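Local coordinates for putative nucleoprotein (Infectious salmon anemia virus, PDB 4EWC) that encapsidates the negative-strand viral RNA, protecting it from nucleases and forming the ribonucleoprotein that serves as template for transcription and replication, at residues A289-L294 against I371-C376; A315-G320 against R344-T349. All blocks are in the same frame, centred on the assembly; numbering follows the deposited sequence.

Contact 1 (A289-L294 against I371-C376); sequences ASYTTL and IMDTLC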
# COMPACT_ATOMS: atom_id res chain seq x y z
N ALA A 289 -19.19 1.04 13.88
CA ALA A 289 -18.71 1.80 12.73
C ALA A 289 -17.94 0.97 11.67
O ALA A 289 -17.94 1.33 10.51
CB ALA A 289 -17.84 2.98 13.21
N SER A 290 -17.30 -0.12 12.08
CA SER A 290 -16.55 -0.96 11.16
C SER A 290 -17.42 -1.57 10.05
O SER A 290 -16.94 -1.87 8.96
CB SER A 290 -15.81 -2.08 11.90
OG SER A 290 -14.91 -1.56 12.86
N TYR A 291 -18.71 -1.74 10.34
CA TYR A 291 -19.68 -2.26 9.40
C TYR A 291 -20.12 -1.26 8.35
O TYR A 291 -21.05 -1.52 7.58
CB TYR A 291 -20.92 -2.76 10.14
CG TYR A 291 -20.60 -3.83 11.14
CD1 TYR A 291 -19.71 -4.85 10.82
CD2 TYR A 291 -21.17 -3.81 12.41
CE1 TYR A 291 -19.39 -5.81 11.73
CE2 TYR A 291 -20.85 -4.78 13.34
CZ TYR A 291 -19.97 -5.77 12.99
OH TYR A 291 -19.66 -6.75 13.91
N THR A 292 -19.47 -0.10 8.31
CA THR A 292 -19.83 0.93 7.34
C THR A 292 -19.54 0.43 5.93
O THR A 292 -20.29 0.71 5.01
CB THR A 292 -19.08 2.24 7.59
OG1 THR A 292 -19.35 2.68 8.93
CG2 THR A 292 -19.53 3.34 6.60
N THR A 293 -18.48 -0.36 5.79
CA THR A 293 -18.13 -0.93 4.49
C THR A 293 -19.24 -1.79 3.90
O THR A 293 -19.23 -2.07 2.70
CB THR A 293 -16.78 -1.70 4.53
OG1 THR A 293 -16.92 -2.90 5.31
CG2 THR A 293 -15.66 -0.82 5.12
N LEU A 294 -20.21 -2.18 4.71
CA LEU A 294 -21.35 -2.94 4.23
C LEU A 294 -22.50 -2.05 3.78
O LEU A 294 -23.59 -2.55 3.47
CB LEU A 294 -21.84 -3.90 5.31
CG LEU A 294 -20.77 -4.83 5.87
CD1 LEU A 294 -21.35 -5.64 7.02
CD2 LEU A 294 -20.17 -5.71 4.78
N ILE A 371 -25.52 -13.03 17.39
CA ILE A 371 -25.64 -13.62 16.07
C ILE A 371 -25.52 -12.55 14.99
O ILE A 371 -24.75 -12.71 14.04
CB ILE A 371 -26.95 -14.39 15.88
CG1 ILE A 371 -27.08 -15.47 16.96
CG2 ILE A 371 -26.99 -15.03 14.51
CD1 ILE A 371 -28.35 -16.30 16.87
N MSE A 372 -26.27 -11.47 15.14
CA MSE A 372 -26.24 -10.38 14.17
C MSE A 372 -24.82 -9.86 13.99
O MSE A 372 -24.35 -9.71 12.87
CB MSE A 372 -27.16 -9.26 14.61
CG MSE A 372 -27.05 -8.00 13.79
SE MSE A 372 -27.76 -8.26 11.99
CE MSE A 372 -29.68 -8.26 12.43
N ASP A 373 -24.13 -9.62 15.09
CA ASP A 373 -22.77 -9.14 15.06
C ASP A 373 -21.84 -10.12 14.38
O ASP A 373 -21.01 -9.71 13.55
CB ASP A 373 -22.24 -8.88 16.47
CG ASP A 373 -22.77 -7.58 17.05
OD1 ASP A 373 -23.39 -6.81 16.28
OD2 ASP A 373 -22.58 -7.35 18.27
N THR A 374 -21.96 -11.39 14.74
CA THR A 374 -21.18 -12.43 14.10
C THR A 374 -21.41 -12.37 12.59
O THR A 374 -20.46 -12.39 11.82
CB THR A 374 -21.62 -13.84 14.59
OG1 THR A 374 -21.67 -13.87 16.02
CG2 THR A 374 -20.66 -14.91 14.08
N LEU A 375 -22.67 -12.27 12.18
CA LEU A 375 -23.04 -12.20 10.77
C LEU A 375 -22.40 -11.00 10.06
O LEU A 375 -21.78 -11.15 9.00
CB LEU A 375 -24.56 -12.17 10.60
CG LEU A 375 -24.96 -12.06 9.12
CD1 LEU A 375 -24.53 -13.30 8.34
CD2 LEU A 375 -26.45 -11.81 8.93
N CYS A 376 -22.56 -9.83 10.65
CA CYS A 376 -21.93 -8.62 10.17
C CYS A 376 -20.43 -8.80 9.99
O CYS A 376 -19.89 -8.45 8.93
CB CYS A 376 -22.21 -7.46 11.12
SG CYS A 376 -23.91 -6.97 11.14
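Cys376 lies against one face of the Tyr291 ring, and most of the buried surface between the two segments belongs to this pair. Its CB makes a CH-pi contact, 3.4 Å from the centroid of the Tyr291 ring and 17° off the ring normal, displaced toward the CE1 and CZ side. The sulfur stands farther out over the same ring: Cys376 SG is 4.3 Å from the Tyr291 centroid, a sulfur-aromatic contact over the face rather than at the edge. A chi1 of -68° sets SG anti to the carbonyl carbon of Cys376, and this keeps the sulfur over the ring as well.

Beside this stack, Leu294 brings one methyl, CD1, to 3.7 Å from the backbone O of Cys376. The aromatic ring and the leucine branch therefore meet the helix at the same residue. Both come from a short 3-10 segment, where Leu294 N bonds to Tyr291 O and the two side chains, three residues apart, reach toward helix 369-381. This is packing of a connecting segment onto a helix within the helical-bundle region of the nucleoprotein.

The phenol oxygen of Tyr291 hydrogen-bonds OG1 of Thr377, the residue after Cys376, and Thr377 OG1 is also bonded to Asp373 O. Tyr291 OH itself lies 3.3 Å from Asp373 O. Within the same segment as the tyrosine, Thr292 N bonds to Ala289 O at 3.0 Å, and Thr292 OG1 comes close to that oxygen too. Met536 of the second subunit packs on Tyr291, and Trp514 O of that subunit takes a hydrogen bond from Ser290 OG.

Contact 2 (A315-G320 against R344-T349); sequences ALDLMG and RGRCRT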
# COMPACT_ATOMS: atom_id res chain seq x y z
N ALA A 315 -25.87 -4.01 4.57
CA ALA A 315 -26.24 -3.25 5.78
C ALA A 315 -27.68 -2.74 5.76
O ALA A 315 -28.30 -2.56 6.81
CB ALA A 315 -25.27 -2.10 6.03
N LEU A 316 -28.20 -2.49 4.57
CA LEU A 316 -29.56 -2.00 4.44
C LEU A 316 -30.57 -3.02 4.93
O LEU A 316 -31.52 -2.68 5.64
CB LEU A 316 -29.85 -1.63 2.98
CG LEU A 316 -29.07 -0.46 2.38
CD1 LEU A 316 -29.52 -0.25 0.96
CD2 LEU A 316 -29.25 0.82 3.19
N ASP A 317 -30.35 -4.28 4.56
CA ASP A 317 -31.25 -5.37 4.95
C ASP A 317 -31.13 -5.68 6.43
O ASP A 317 -32.11 -5.99 7.07
CB ASP A 317 -30.94 -6.66 4.20
CG ASP A 317 -31.13 -6.53 2.71
OD1 ASP A 317 -32.05 -5.81 2.26
OD2 ASP A 317 -30.34 -7.16 1.98
N LEU A 318 -29.92 -5.60 6.96
CA LEU A 318 -29.66 -6.02 8.32
C LEU A 318 -30.25 -5.02 9.28
O LEU A 318 -30.80 -5.38 10.32
CB LEU A 318 -28.15 -6.17 8.58
CG LEU A 318 -27.36 -7.11 7.66
CD1 LEU A 318 -25.87 -6.98 7.92
CD2 LEU A 318 -27.81 -8.53 7.84
N MSE A 319 -30.13 -3.75 8.92
CA MSE A 319 -30.64 -2.67 9.75
C MSE A 319 -32.16 -2.77 9.75
O MSE A 319 -32.81 -2.51 10.76
CB MSE A 319 -30.23 -1.32 9.18
CG MSE A 319 -28.81 -0.92 9.43
SE MSE A 319 -28.43 0.65 8.33
CE MSE A 319 -30.09 1.61 8.70
N GLY A 320 -32.70 -3.14 8.60
CA GLY A 320 -34.13 -3.35 8.48
C GLY A 320 -34.58 -4.47 9.41
O GLY A 320 -35.64 -4.39 10.02
N ARG A 344 -30.23 -14.34 3.10
CA ARG A 344 -29.74 -15.70 2.91
C ARG A 344 -29.25 -15.90 1.50
O ARG A 344 -28.17 -16.45 1.30
CB ARG A 344 -30.79 -16.77 3.29
CG ARG A 344 -30.16 -18.13 3.67
CD ARG A 344 -31.17 -19.12 4.23
NE ARG A 344 -30.57 -20.33 4.76
CZ ARG A 344 -30.08 -21.32 4.02
NH1 ARG A 344 -30.09 -21.24 2.69
NH2 ARG A 344 -29.56 -22.41 4.60
N GLY A 345 -30.03 -15.44 0.53
CA GLY A 345 -29.62 -15.47 -0.87
C GLY A 345 -28.38 -14.65 -1.20
O GLY A 345 -27.71 -14.92 -2.18
N ARG A 346 -28.08 -13.64 -0.39
CA ARG A 346 -26.91 -12.83 -0.68
C ARG A 346 -25.64 -13.46 -0.14
O ARG A 346 -24.54 -13.08 -0.52
CB ARG A 346 -27.07 -11.38 -0.20
CG ARG A 346 -28.07 -10.58 -1.03
CD ARG A 346 -28.07 -9.12 -0.67
NE ARG A 346 -26.98 -8.38 -1.31
CZ ARG A 346 -26.80 -7.07 -1.18
NH1 ARG A 346 -27.64 -6.36 -0.43
NH2 ARG A 346 -25.79 -6.45 -1.79
N CYS A 347 -25.81 -14.45 0.74
CA CYS A 347 -24.68 -15.16 1.28
C CYS A 347 -23.99 -16.03 0.24
O CYS A 347 -24.63 -16.65 -0.61
CB CYS A 347 -25.09 -16.02 2.47
SG CYS A 347 -25.72 -15.10 3.83
N ARG A 348 -22.67 -16.08 0.34
CA ARG A 348 -21.84 -16.79 -0.61
C ARG A 348 -21.00 -17.86 0.08
O ARG A 348 -20.27 -18.60 -0.58
CB ARG A 348 -20.95 -15.83 -1.35
CG ARG A 348 -21.73 -14.92 -2.28
CD ARG A 348 -20.92 -13.70 -2.69
NE ARG A 348 -19.68 -14.05 -3.35
CZ ARG A 348 -18.48 -13.96 -2.79
NH1 ARG A 348 -18.34 -13.52 -1.53
NH2 ARG A 348 -17.40 -14.30 -3.48
N THR A 349 -21.11 -17.93 1.40
CA THR A 349 -20.61 -19.08 2.11
C THR A 349 -21.73 -19.69 2.94
O THR A 349 -22.66 -19.00 3.33
CB THR A 349 -19.41 -18.74 3.03
OG1 THR A 349 -19.87 -17.95 4.14
CG2 THR A 349 -18.33 -17.99 2.25
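The guanidinium of Arg346 receives the Asp317 carboxylate at its edge, with OD2 lying near the guanidinium plane. The two flat groups are strongly turned against each other, their planes 77° apart, so one carboxylate oxygen makes the approach instead of both oxygens pairing side by side with two nitrogens. Asp317 OD2 stands 3.7 Å from Arg346 NH1, a long salt bridge, and the same oxygen is 4.0 Å from Arg346 CD.

The arginine chain reaches across almost at a right angle to the aspartate side chain. A bend at chi3, 81°, turns the guanidinium away from the line of the extended CB-CG-CD portion and brings NH1 round to the same carboxylate oxygen that CD approaches. Backbones stay well apart, with 10.3 Å between Asp317 CA and Arg346 CA; the bent arginine chain covers most of the gap and the short aspartate the rest. This is a charged tie within the helical-bundle region: Asp317 sits in the first turn of helix 315-326, and Arg346 belongs to segment 344-349.

The second terminal nitrogen of the guanidinium has a firmer partner, since Arg346 NH2 hydrogen-bonds Arg385 O. Both residues of the salt bridge are buried, and each charge probably stabilises the other there, though the long separation suggests a modest electrostatic pull. Next to Asp317, Leu318 turns to helix 369-381 and packs on Met372 and Leu375.

Overall arrangement
Both contacts are buried, with centres about 10 Å apart, and contact 2 is nested within the chain loop that contact 1 closes. Contact 1 fixes a 3-10 segment to helix 369-381 mainly through CH-pi and sulfur-aromatic contact, with a leucine methyl on a carbonyl oxygen, close to the second subunit. Contact 2 links helix 315-326 to segment 344-349 by a single long charge pair and buries much less surface. Helix 315-326 joins the two: Leu294 O and Ala315 N, 2.9 Å apart, probably form a backbone hydrogen bond, and Leu318 CD1 packs against Cys376 SG. One helix thus carries a charged residue toward contact 2 and an adjacent apolar one toward contact 1.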